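Local atomic coordinates of beta-1,4-galactanase (PDB entry 1HJQ), a protein that hydrolyses the beta-1,4-galactosidic linkages of type I arabinogalactans, acting as a family 53 glycoside hydrolase built on a TIM barrel. Residues Glu29-Leu32 and Glu33-Leu36; Tyr61-Gln64 and Leu65-Ala69; Asn111-Leu114 and Asp115-Arg119; Phe201-Ser204 and Asp205-Met208. One frame throughout, in Å; residues are numbered along the deposited sequence.

Contact 1 (Glu29-Leu32 and Glu33-Leu36); sequences EKPL and EYIL
P31 and L32 begin helix 32-38, one of the short helices packed outside the closed eight-stranded barrel, and their carbonyls are taken up by the turn made of E33-L36. P31 is the N-cap residue, just ahead of the helix, and its carbonyl opens the bonding: P31 O accepts from Y34 N at 2.9 Å and weakly from I35 N. One residue on, L32 O takes L36 N at 2.9 Å, the regular helical pattern.

The side chains divide by chemistry. The branched carbon of L32 meets that of L36, CG to CG 4.1 Å, and L32 also reaches F316, so a leucine pair covers the buried flank. The pyrrolidine of P31 lies at the edge of the Y34 ring, where P31 CB is 3.9 Å from Y34 CD1. K30 runs its aliphatic part past I35, with K30 CD 3.6 Å from I35 CG1, while its NZ goes on to a salt bridge with E38. E33 has CG wedged between its backbone N and carbonyl carbon (chi1 62°), which folds the chain back toward P31; OE1 sits by P31 CB and pairs with R68 of helix 59-71.

An acid in the first turn faces the positive end of the helix, which would probably favour its negative charge. The salt bridge to R68 turns this buried carboxylate into a link between two neighbouring helices.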
loop_
_atom_site.group_PDB
_atom_site.type_symbol
_atom_site.label_atom_id
_atom_site.label_comp_id
_atom_site.label_asym_id
_atom_site.label_seq_id
_atom_site.Cartn_x
_atom_site.Cartn_y
_atom_site.Cartn_z
ATOM N N GLU A 29 -17.305 21.413 0.520
ATOM C CA GLU A 29 -15.866 21.439 0.303
ATOM C C GLU A 29 -15.071 21.449 1.614
ATOM O O GLU A 29 -15.413 22.165 2.544
ATOM C CB GLU A 29 -15.493 22.671 -0.527
ATOM C CG GLU A 29 -14.020 22.735 -0.900
ATOM C CD GLU A 29 -13.697 23.853 -1.871
ATOM O OE1 GLU A 29 -14.458 24.044 -2.844
ATOM O OE2 GLU A 29 -12.671 24.536 -1.676
ATOM N N LYS A 30 -14.024 20.635 1.688
ATOM C CA LYS A 30 -13.159 20.569 2.871
ATOM C C LYS A 30 -11.890 19.818 2.477
ATOM O O LYS A 30 -11.820 19.229 1.394
ATOM C CB LYS A 30 -13.824 19.815 4.035
ATOM C CG LYS A 30 -15.308 19.560 3.892
ATOM C CD LYS A 30 -15.613 18.105 4.182
ATOM C CE LYS A 30 -16.083 17.887 5.602
ATOM N NZ LYS A 30 -17.571 17.948 5.703
ATOM N N PRO A 31 -10.867 19.844 3.342
ATOM C CA PRO A 31 -9.613 19.141 3.043
ATOM C C PRO A 31 -9.909 17.641 3.007
ATOM O O PRO A 31 -10.646 17.130 3.857
ATOM C CB PRO A 31 -8.712 19.528 4.207
ATOM C CG PRO A 31 -9.243 20.883 4.628
ATOM C CD PRO A 31 -10.735 20.675 4.553
ATOM N N LEU A 32 -9.335 16.942 2.032
ATOM C CA LEU A 32 -9.572 15.510 1.853
ATOM C C LEU A 32 -9.529 14.651 3.122
ATOM O O LEU A 32 -10.417 13.821 3.342
ATOM C CB LEU A 32 -8.591 14.953 0.820
ATOM C CG LEU A 32 -8.821 13.531 0.303
ATOM C CD1 LEU A 32 -10.221 13.403 -0.254
ATOM C CD2 LEU A 32 -7.792 13.208 -0.775
ATOM N N GLU A 33 -8.514 14.844 3.962
ATOM C CA GLU A 33 -8.409 14.038 5.173
ATOM C C GLU A 33 -9.712 14.022 5.976
ATOM O O GLU A 33 -10.030 13.022 6.621
ATOM C CB GLU A 33 -7.237 14.502 6.063
ATOM C CG GLU A 33 -7.329 15.927 6.606
ATOM C CD GLU A 33 -6.656 16.947 5.703
ATOM O OE1 GLU A 33 -6.876 16.893 4.471
ATOM O OE2 GLU A 33 -5.913 17.808 6.225
ATOM N N TYR A 34 -10.476 15.112 5.934
ATOM C CA TYR A 34 -11.731 15.166 6.675
ATOM C C TYR A 34 -12.869 14.474 5.945
ATOM O O TYR A 34 -13.731 13.859 6.576
ATOM C CB TYR A 34 -12.083 16.612 7.021
ATOM C CG TYR A 34 -11.091 17.188 7.993
ATOM C CD1 TYR A 34 -10.089 18.064 7.568
ATOM C CD2 TYR A 34 -11.097 16.790 9.332
ATOM C CE1 TYR A 34 -9.116 18.526 8.453
ATOM C CE2 TYR A 34 -10.129 17.244 10.223
ATOM C CZ TYR A 34 -9.142 18.110 9.777
ATOM O OH TYR A 34 -8.188 18.562 10.659
ATOM N N ILE A 35 -12.872 14.554 4.621
ATOM C CA ILE A 35 -13.896 13.862 3.848
ATOM C C ILE A 35 -13.680 12.364 4.051
ATOM O O ILE A 35 -14.639 11.595 4.108
ATOM C CB ILE A 35 -13.790 14.168 2.349
ATOM C CG1 ILE A 35 -14.135 15.636 2.097
ATOM C CG2 ILE A 35 -14.720 13.250 1.565
ATOM C CD1 ILE A 35 -13.894 16.080 0.683
ATOM N N LEU A 36 -12.414 11.960 4.169
ATOM C CA LEU A 36 -12.078 10.553 4.386
ATOM C C LEU A 36 -12.528 10.067 5.758
ATOM O O LEU A 36 -13.175 9.027 5.868
ATOM C CB LEU A 36 -10.573 10.322 4.261
ATOM C CG LEU A 36 -9.914 10.635 2.921
ATOM C CD1 LEU A 36 -8.448 10.224 3.009
ATOM C CD2 LEU A 36 -10.622 9.893 1.789
#

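Contact 2 (Tyr61-Gln64 and Leu65-Ala69)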
loop_
_atom_site.group_PDB
_atom_site.type_symbol
_atom_site.label_atom_id
_atom_site.label_comp_id
_atom_site.label_asym_id
_atom_site.label_seq_id
_atom_site.Cartn_x
_atom_site.Cartn_y
_atom_site.Cartn_z
ATOM N N TYR A 61 7.486 16.100 2.001
ATOM C CA TYR A 61 6.153 15.984 1.430
ATOM C C TYR A 61 5.275 15.069 2.272
ATOM O O TYR A 61 4.116 15.385 2.543
ATOM C CB TYR A 61 6.244 15.435 -0.005
ATOM C CG TYR A 61 4.906 15.219 -0.691
ATOM C CD1 TYR A 61 4.080 14.148 -0.346
ATOM C CD2 TYR A 61 4.453 16.106 -1.663
ATOM C CE1 TYR A 61 2.836 13.970 -0.948
ATOM C CE2 TYR A 61 3.211 15.939 -2.270
ATOM C CZ TYR A 61 2.406 14.871 -1.908
ATOM O OH TYR A 61 1.168 14.720 -2.499
ATOM N N ASN A 62 5.823 13.935 2.692
ATOM C CA ASN A 62 5.047 12.992 3.483
ATOM C C ASN A 62 4.813 13.447 4.908
ATOM O O ASN A 62 3.862 13.002 5.551
ATOM C CB ASN A 62 5.711 11.615 3.463
ATOM C CG ASN A 62 5.423 10.859 2.183
ATOM O OD1 ASN A 62 4.311 10.366 1.978
ATOM N ND2 ASN A 62 6.415 10.780 1.304
ATOM N N ILE A 63 5.666 14.332 5.407
ATOM C CA ILE A 63 5.490 14.833 6.759
ATOM C C ILE A 63 4.328 15.813 6.816
ATOM O O ILE A 63 3.587 15.847 7.794
ATOM C CB ILE A 63 6.764 15.507 7.275
ATOM C CG1 ILE A 63 7.784 14.422 7.614
ATOM C CG2 ILE A 63 6.449 16.384 8.484
ATOM C CD1 ILE A 63 9.001 14.924 8.324
ATOM N N GLN A 64 4.162 16.609 5.763
ATOM C CA GLN A 64 3.058 17.564 5.720
ATOM C C GLN A 64 1.757 16.765 5.682
ATOM O O GLN A 64 0.778 17.123 6.341
ATOM C CB GLN A 64 3.164 18.457 4.482
ATOM C CG GLN A 64 2.804 19.915 4.751
ATOM C CD GLN A 64 2.959 20.795 3.521
ATOM O OE1 GLN A 64 4.018 20.808 2.880
ATOM N NE2 GLN A 64 1.905 21.538 3.185
ATOM N N LEU A 65 1.759 15.672 4.922
ATOM C CA LEU A 65 0.585 14.813 4.811
ATOM C C LEU A 65 0.247 14.140 6.129
ATOM O O LEU A 65 -0.899 14.162 6.577
ATOM C CB LEU A 65 0.805 13.736 3.752
ATOM C CG LEU A 65 0.576 14.173 2.310
ATOM C CD1 LEU A 65 0.686 12.977 1.371
ATOM C CD2 LEU A 65 -0.800 14.788 2.216
ATOM N N ALA A 66 1.252 13.530 6.740
ATOM C CA ALA A 66 1.065 12.845 8.011
ATOM C C ALA A 66 0.429 13.784 9.028
ATOM O O ALA A 66 -0.620 13.485 9.598
ATOM C CB ALA A 66 2.402 12.340 8.525
ATOM N N ARG A 67 1.065 14.927 9.243
ATOM C CA ARG A 67 0.567 15.897 10.193
ATOM C C ARG A 67 -0.910 16.163 9.914
ATOM O O ARG A 67 -1.731 16.169 10.831
ATOM C CB ARG A 67 1.395 17.175 10.093
ATOM C CG ARG A 67 1.245 18.119 11.262
ATOM C CD ARG A 67 2.267 19.231 11.163
ATOM N NE ARG A 67 3.621 18.768 11.463
ATOM C CZ ARG A 67 4.722 19.297 10.935
ATOM N NH1 ARG A 67 4.625 20.302 10.073
ATOM N NH2 ARG A 67 5.918 18.832 11.271
ATOM N N ARG A 68 -1.256 16.358 8.649
ATOM C CA ARG A 68 -2.648 16.603 8.284
ATOM C C ARG A 68 -3.519 15.388 8.592
ATOM O O ARG A 68 -4.588 15.515 9.173
ATOM C CB ARG A 68 -2.763 16.949 6.793
ATOM C CG ARG A 68 -2.368 18.382 6.455
ATOM C CD ARG A 68 -2.407 18.650 4.953
ATOM N NE ARG A 68 -3.716 18.356 4.373
ATOM C CZ ARG A 68 -4.039 18.586 3.104
ATOM N NH1 ARG A 68 -3.142 19.117 2.282
ATOM N NH2 ARG A 68 -5.256 18.285 2.661
ATOM N N ALA A 69 -3.054 14.210 8.195
ATOM C CA ALA A 69 -3.793 12.975 8.429
ATOM C C ALA A 69 -4.090 12.785 9.916
ATOM O O ALA A 69 -5.180 12.348 10.294
ATOM C CB ALA A 69 -2.997 11.796 7.902
#
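Y61 and L65 lie one turn apart on helix 59-71, the outer helix of the beta-alpha-beta crossover from strand 43-48 to strand 75-80. L65 CD1 comes within 3.3 Å of Y61 CE1, and the two side chains cross obliquely. A tyrosine and a leucine suit this buried flank because their carbons also meet helix 12-17, V14 beside the ring and V12 beside the leucine.

On another flank, I63 lays its CG2 over one face of the R67 guanidinium, 3.7 Å from NH2. The bend at the third torsion of R67 (chi3 -73°) folds the planar group back along the helix to receive the methyl, so an exposed arginine still gains apolar cover.

Ordinary helical bonds hold these side chains in step. A66 N reaches N62 O at 2.9 Å, R67 N reaches I63 O at 3.1 Å, and R68 N reaches Q64 O; the bond from L65 N to Y61 O is weak. A66 has only a methyl to place, which fits a flank pressed against F120 of helix 102-123.

The polar ends find their partners farther out. Y61 OH bonds to S10 O, while N62 ND2 gives its hydrogens to N58 O and R47 O, tying the helix to the strand 43-48 that precedes it. N62 O, besides A66 N, accepts from Q46 NE2. R68 spreads its charge between E33 and E16, and on the way its CG passes 3.4 Å from Q64 O.

Contact 3 (Asn111-Leu114 and Asp115-Arg119); sequences NYTL and DSMNR. With NAG (2-acetamido-2-deoxy-beta-D-glucopyranose), chain B.
N111 carries a sugar on its side chain while its carbonyl bonds to D115 one turn on: N111 ND2 is bonded covalently to C1 of an N-acetylglucosamine, 1.5 Å, and D115 N reaches N111 O at 2.8 Å.

Next along the helix, Y112 O is gripped twice by one residue. S116 gives it both its backbone N-H, at 2.9 Å from N, and its hydroxyl, at 2.8 Å from OG, and the two donors arrive from opposite faces of the carbonyl plane. Serine suits this place because, with OG beside its own backbone N (chi1 -68°), the hydroxyl turns back along the helix and a buried polar atom is satisfied within one turn. The same OG lies over one face of the Y112 ring, off toward the rim and 3.5 Å from CE1. Replacing Y112 by an alanine would probably cost the hydroxyl of S116 its aromatic cover and W98 the ring it meets.

Elsewhere the turn is regular. M117 N bonds to T113 O at 2.8 Å, and the two side chains run alongside each other. L114 CD1 rests 3.5 Å from N118 ND2, while N118 OD1 bonds to R168 N.

T113 OG1 bonds to L109 O and Y82 OH. N111, Y112 and T113 form the Asn-X-Thr sequon of N-glycosylation, set here on helix 102-123, an outer helix of the beta/alpha barrel that T113 and M117 pack on F80 of strand 75-80.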
loop_
_atom_site.group_PDB
_atom_site.type_symbol
_atom_site.label_atom_id
_atom_site.label_comp_id
_atom_site.label_asym_id
_atom_site.label_seq_id
_atom_site.Cartn_x
_atom_site.Cartn_y
_atom_site.Cartn_z
ATOM N N ASN A 111 20.498 3.365 7.154
ATOM C CA ASN A 111 20.587 4.779 7.516
ATOM C C ASN A 111 19.367 5.525 6.998
ATOM O O ASN A 111 18.757 6.319 7.718
ATOM C CB ASN A 111 21.834 5.442 6.926
ATOM C CG ASN A 111 23.122 4.875 7.474
ATOM O OD1 ASN A 111 23.146 4.274 8.548
ATOM N ND2 ASN A 111 24.206 5.089 6.732
ATOM N N TYR A 112 19.019 5.260 5.743
ATOM C CA TYR A 112 17.885 5.915 5.111
ATOM C C TYR A 112 16.598 5.699 5.887
ATOM O O TYR A 112 15.921 6.663 6.256
ATOM C CB TYR A 112 17.703 5.417 3.672
ATOM C CG TYR A 112 16.416 5.903 3.044
ATOM C CD1 TYR A 112 16.241 7.245 2.719
ATOM C CD2 TYR A 112 15.346 5.037 2.847
ATOM C CE1 TYR A 112 15.030 7.716 2.219
ATOM C CE2 TYR A 112 14.132 5.495 2.350
ATOM C CZ TYR A 112 13.980 6.833 2.038
ATOM O OH TYR A 112 12.778 7.287 1.549
ATOM N N THR A 113 16.261 4.435 6.123
ATOM C CA THR A 113 15.048 4.095 6.850
ATOM C C THR A 113 15.112 4.681 8.247
ATOM O O THR A 113 14.160 5.309 8.707
ATOM C CB THR A 113 14.864 2.577 6.954
ATOM O OG1 THR A 113 14.829 2.009 5.640
ATOM C CG2 THR A 113 13.562 2.248 7.676
ATOM N N LEU A 114 16.248 4.485 8.913
ATOM C CA LEU A 114 16.458 4.999 10.266
ATOM C C LEU A 114 16.161 6.495 10.338
ATOM O O LEU A 114 15.300 6.933 11.095
ATOM C CB LEU A 114 17.901 4.753 10.708
ATOM C CG LEU A 114 18.265 5.327 12.082
ATOM C CD1 LEU A 114 17.443 4.633 13.161
ATOM C CD2 LEU A 114 19.754 5.150 12.336
ATOM N N ASP A 115 16.883 7.274 9.544
ATOM C CA ASP A 115 16.693 8.712 9.529
ATOM C C ASP A 115 15.268 9.088 9.159
ATOM O O ASP A 115 14.687 9.983 9.769
ATOM C CB ASP A 115 17.678 9.361 8.561
ATOM C CG ASP A 115 19.122 9.182 9.001
ATOM O OD1 ASP A 115 19.348 8.534 10.046
ATOM O OD2 ASP A 115 20.035 9.683 8.304
ATOM N N SER A 116 14.701 8.399 8.176
ATOM C CA SER A 116 13.339 8.686 7.750
ATOM C C SER A 116 12.336 8.491 8.888
ATOM O O SER A 116 11.498 9.357 9.144
ATOM C CB SER A 116 12.947 7.797 6.572
ATOM O OG SER A 116 13.672 8.125 5.404
ATOM N N MET A 117 12.407 7.350 9.562
ATOM C CA MET A 117 11.490 7.092 10.660
ATOM C C MET A 117 11.693 8.111 11.775
ATOM O O MET A 117 10.729 8.613 12.358
ATOM C CB MET A 117 11.687 5.673 11.183
ATOM C CG MET A 117 11.245 4.593 10.199
ATOM S SD MET A 117 9.442 4.445 10.017
ATOM C CE MET A 117 9.117 5.698 8.769
ATOM N N ASN A 118 12.950 8.433 12.065
ATOM C CA ASN A 118 13.242 9.407 13.108
ATOM C C ASN A 118 12.697 10.771 12.711
ATOM O O ASN A 118 12.430 11.623 13.556
ATOM C CB ASN A 118 14.748 9.498 13.365
ATOM C CG ASN A 118 15.244 8.405 14.284
ATOM O OD1 ASN A 118 14.592 8.072 15.271
ATOM N ND2 ASN A 118 16.412 7.848 13.977
ATOM N N ARG A 119 12.522 10.969 11.414
ATOM C CA ARG A 119 12.000 12.228 10.915
ATOM C C ARG A 119 10.568 12.404 11.427
ATOM O O ARG A 119 10.169 13.497 11.834
ATOM C CB ARG A 119 12.032 12.224 9.395
ATOM C CG ARG A 119 11.829 13.575 8.784
ATOM C CD ARG A 119 12.980 14.513 9.088
ATOM N NE ARG A 119 12.667 15.850 8.595
ATOM C CZ ARG A 119 12.631 16.191 7.309
ATOM N NH1 ARG A 119 12.904 15.298 6.367
ATOM N NH2 ARG A 119 12.292 17.428 6.966
HETATM C C1 NAG B . 25.528 5.051 7.329
HETATM C C2 NAG B . 26.601 5.328 6.262
HETATM C C3 NAG B . 27.999 5.308 6.906
HETATM C C4 NAG B . 28.042 6.269 8.101
HETATM C C5 NAG B . 26.929 5.886 9.076
HETATM C C6 NAG B . 26.885 6.742 10.329
HETATM C C7 NAG B . 26.496 4.680 3.942
HETATM C C8 NAG B . 27.345 3.865 2.981
HETATM N N2 NAG B . 26.511 4.323 5.221
HETATM O O3 NAG B . 28.980 5.682 5.952
HETATM O O4 NAG B . 29.305 6.196 8.751
HETATM O O5 NAG B . 25.645 5.989 8.413
HETATM O O6 NAG B . 25.739 7.576 10.347
HETATM O O7 NAG B . 25.838 5.630 3.522
#

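Contact 4 (Phe201-Ser204 and Asp205-Met208)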
loop_
_atom_site.group_PDB
_atom_site.type_symbol
_atom_site.label_atom_id
_atom_site.label_comp_id
_atom_site.label_asym_id
_atom_site.label_seq_id
_atom_site.Cartn_x
_atom_site.Cartn_y
_atom_site.Cartn_z
ATOM N N PHE A 201 17.090 -12.332 7.235
ATOM C CA PHE A 201 15.767 -11.781 7.529
ATOM C C PHE A 201 15.027 -12.779 8.403
ATOM O O PHE A 201 14.585 -13.823 7.930
ATOM C CB PHE A 201 14.983 -11.542 6.241
ATOM C CG PHE A 201 13.749 -10.708 6.432
ATOM C CD1 PHE A 201 13.814 -9.497 7.108
ATOM C CD2 PHE A 201 12.533 -11.110 5.895
ATOM C CE1 PHE A 201 12.693 -8.697 7.243
ATOM C CE2 PHE A 201 11.398 -10.314 6.023
ATOM C CZ PHE A 201 11.478 -9.104 6.697
ATOM N N GLU A 202 14.889 -12.447 9.680
ATOM C CA GLU A 202 14.252 -13.338 10.634
ATOM C C GLU A 202 12.761 -13.145 10.815
ATOM O O GLU A 202 12.210 -12.094 10.498
ATOM C CB GLU A 202 14.931 -13.201 11.989
ATOM C CG GLU A 202 16.445 -13.199 11.919
ATOM C CD GLU A 202 17.082 -13.310 13.290
ATOM O OE1 GLU A 202 16.895 -14.364 13.943
ATOM O OE2 GLU A 202 17.761 -12.350 13.713
ATOM N N MET A 203 12.119 -14.173 11.353
ATOM C CA MET A 203 10.691 -14.134 11.599
ATOM C C MET A 203 10.311 -12.989 12.528
ATOM O O MET A 203 9.225 -12.426 12.409
ATOM C CB MET A 203 10.227 -15.459 12.199
ATOM C CG MET A 203 10.314 -16.620 11.238
ATOM S SD MET A 203 9.399 -16.289 9.726
ATOM C CE MET A 203 7.723 -16.324 10.372
ATOM N N SER A 204 11.202 -12.634 13.446
ATOM C CA SER A 204 10.908 -11.552 14.378
ATOM C C SER A 204 11.216 -10.169 13.801
ATOM O O SER A 204 11.018 -9.160 14.478
ATOM C CB SER A 204 11.683 -11.752 15.688
ATOM O OG SER A 204 13.084 -11.774 15.475
ATOM N N ASP A 205 11.695 -10.125 12.556
ATOM C CA ASP A 205 12.021 -8.852 11.912
ATOM C C ASP A 205 10.819 -8.142 11.310
ATOM O O ASP A 205 10.890 -6.947 11.032
ATOM C CB ASP A 205 13.077 -9.031 10.811
ATOM C CG ASP A 205 14.466 -9.291 11.364
ATOM O OD1 ASP A 205 14.800 -8.737 12.434
ATOM O OD2 ASP A 205 15.228 -10.036 10.717
ATOM N N PHE A 206 9.725 -8.862 11.079
ATOM C CA PHE A 206 8.541 -8.216 10.527
ATOM C C PHE A 206 7.266 -8.688 11.188
ATOM O O PHE A 206 7.242 -9.725 11.837
ATOM C CB PHE A 206 8.460 -8.387 9.004
ATOM C CG PHE A 206 8.142 -9.776 8.547
ATOM C CD1 PHE A 206 9.019 -10.825 8.784
ATOM C CD2 PHE A 206 6.995 -10.018 7.797
ATOM C CE1 PHE A 206 8.761 -12.098 8.271
ATOM C CE2 PHE A 206 6.730 -11.277 7.285
ATOM C CZ PHE A 206 7.618 -12.319 7.519
ATOM N N ASP A 207 6.202 -7.917 11.017
ATOM C CA ASP A 207 4.933 -8.236 11.657
ATOM C C ASP A 207 3.770 -8.443 10.705
ATOM O O ASP A 207 2.825 -9.168 11.014
ATOM C CB ASP A 207 4.577 -7.117 12.633
ATOM C CG ASP A 207 5.763 -6.688 13.474
ATOM O OD1 ASP A 207 6.275 -7.522 14.248
ATOM O OD2 ASP A 207 6.190 -5.522 13.354
ATOM N N MET A 208 3.831 -7.807 9.548
ATOM C CA MET A 208 2.735 -7.926 8.606
ATOM C C MET A 208 3.158 -8.367 7.223
ATOM O O MET A 208 4.314 -8.224 6.820
ATOM C CB MET A 208 1.991 -6.588 8.475
ATOM C CG MET A 208 1.457 -6.006 9.779
ATOM S SD MET A 208 0.462 -4.508 9.527
ATOM C CE MET A 208 -1.096 -5.237 9.053
HETATM O O HOH W 1 8.810 -7.137 14.051
#
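E202 and D205 close a type I beta turn in the loop that leads from helix 185-198 to strand 208-212 of the barrel. Two hydrogen bonds tie its ends. D205 N reaches E202 O at 2.9 Å from well above the carbonyl plane, and E202 N returns the grip on D205 OD2 at 2.6 Å, on the anti side and 34° out of the carboxylate plane. Aspartate suits this corner because its short chain, with CG beside its own backbone N (chi1 -73°), sets the carboxylate by the first N-H of the turn.

The charge of D205 is buried but well supplied with donors: H158 ND1 also reaches OD2, and W162 NE1 reaches OD1, both from helix 150-165. The carboxylate of E202 stands nearly perpendicular to it, OE2 4.6 Å from D205 OD2; these like charges are probably tolerated because E202 is exposed. A leucine in place of D205 would probably leave E202 N, H158 and W162 without their acceptor and set the start of the turn free to move.

Apolar contacts fill the inner side. F201 CE1 packs on D205 CB at 3.6 Å, and the F201 and F206 rings lie nearly parallel (21°) but slid apart, centroids 5.1 Å apart, so they barely overlap. Both rings reach V177 of strand 174-179 and L196 of helix 185-198.

K239 adds charge from outside, through a cation-pi contact with F206 and hydrogen bonds to M203 O and F206 O.

One water bridges the surface, donating to S204 O at 3.0 Å and D207 OD1 at 2.6 Å.

All four contacts lie in the shell around the barrel, away from the catalytic glutamates. Contact 2 is a buried contact with Q64 and R67 at its outer side; contacts 1, 3 and 4 are partly buried. Contacts 1 and 2 meet through the E33-R68 salt bridge, E33 OE1 to R68 NH2 2.8 Å; contacts 2 and 3 meet by I63 packing on R119, so three helices join in succession, first by charge and then by carbon. Contact 4 stands apart, its nearest atoms about 10 Å from contact 3. A helix start, two helix middles and a loop turn are compared here: only in contact 4 does a carboxylate close the backbone, and only contact 3 bears sugar.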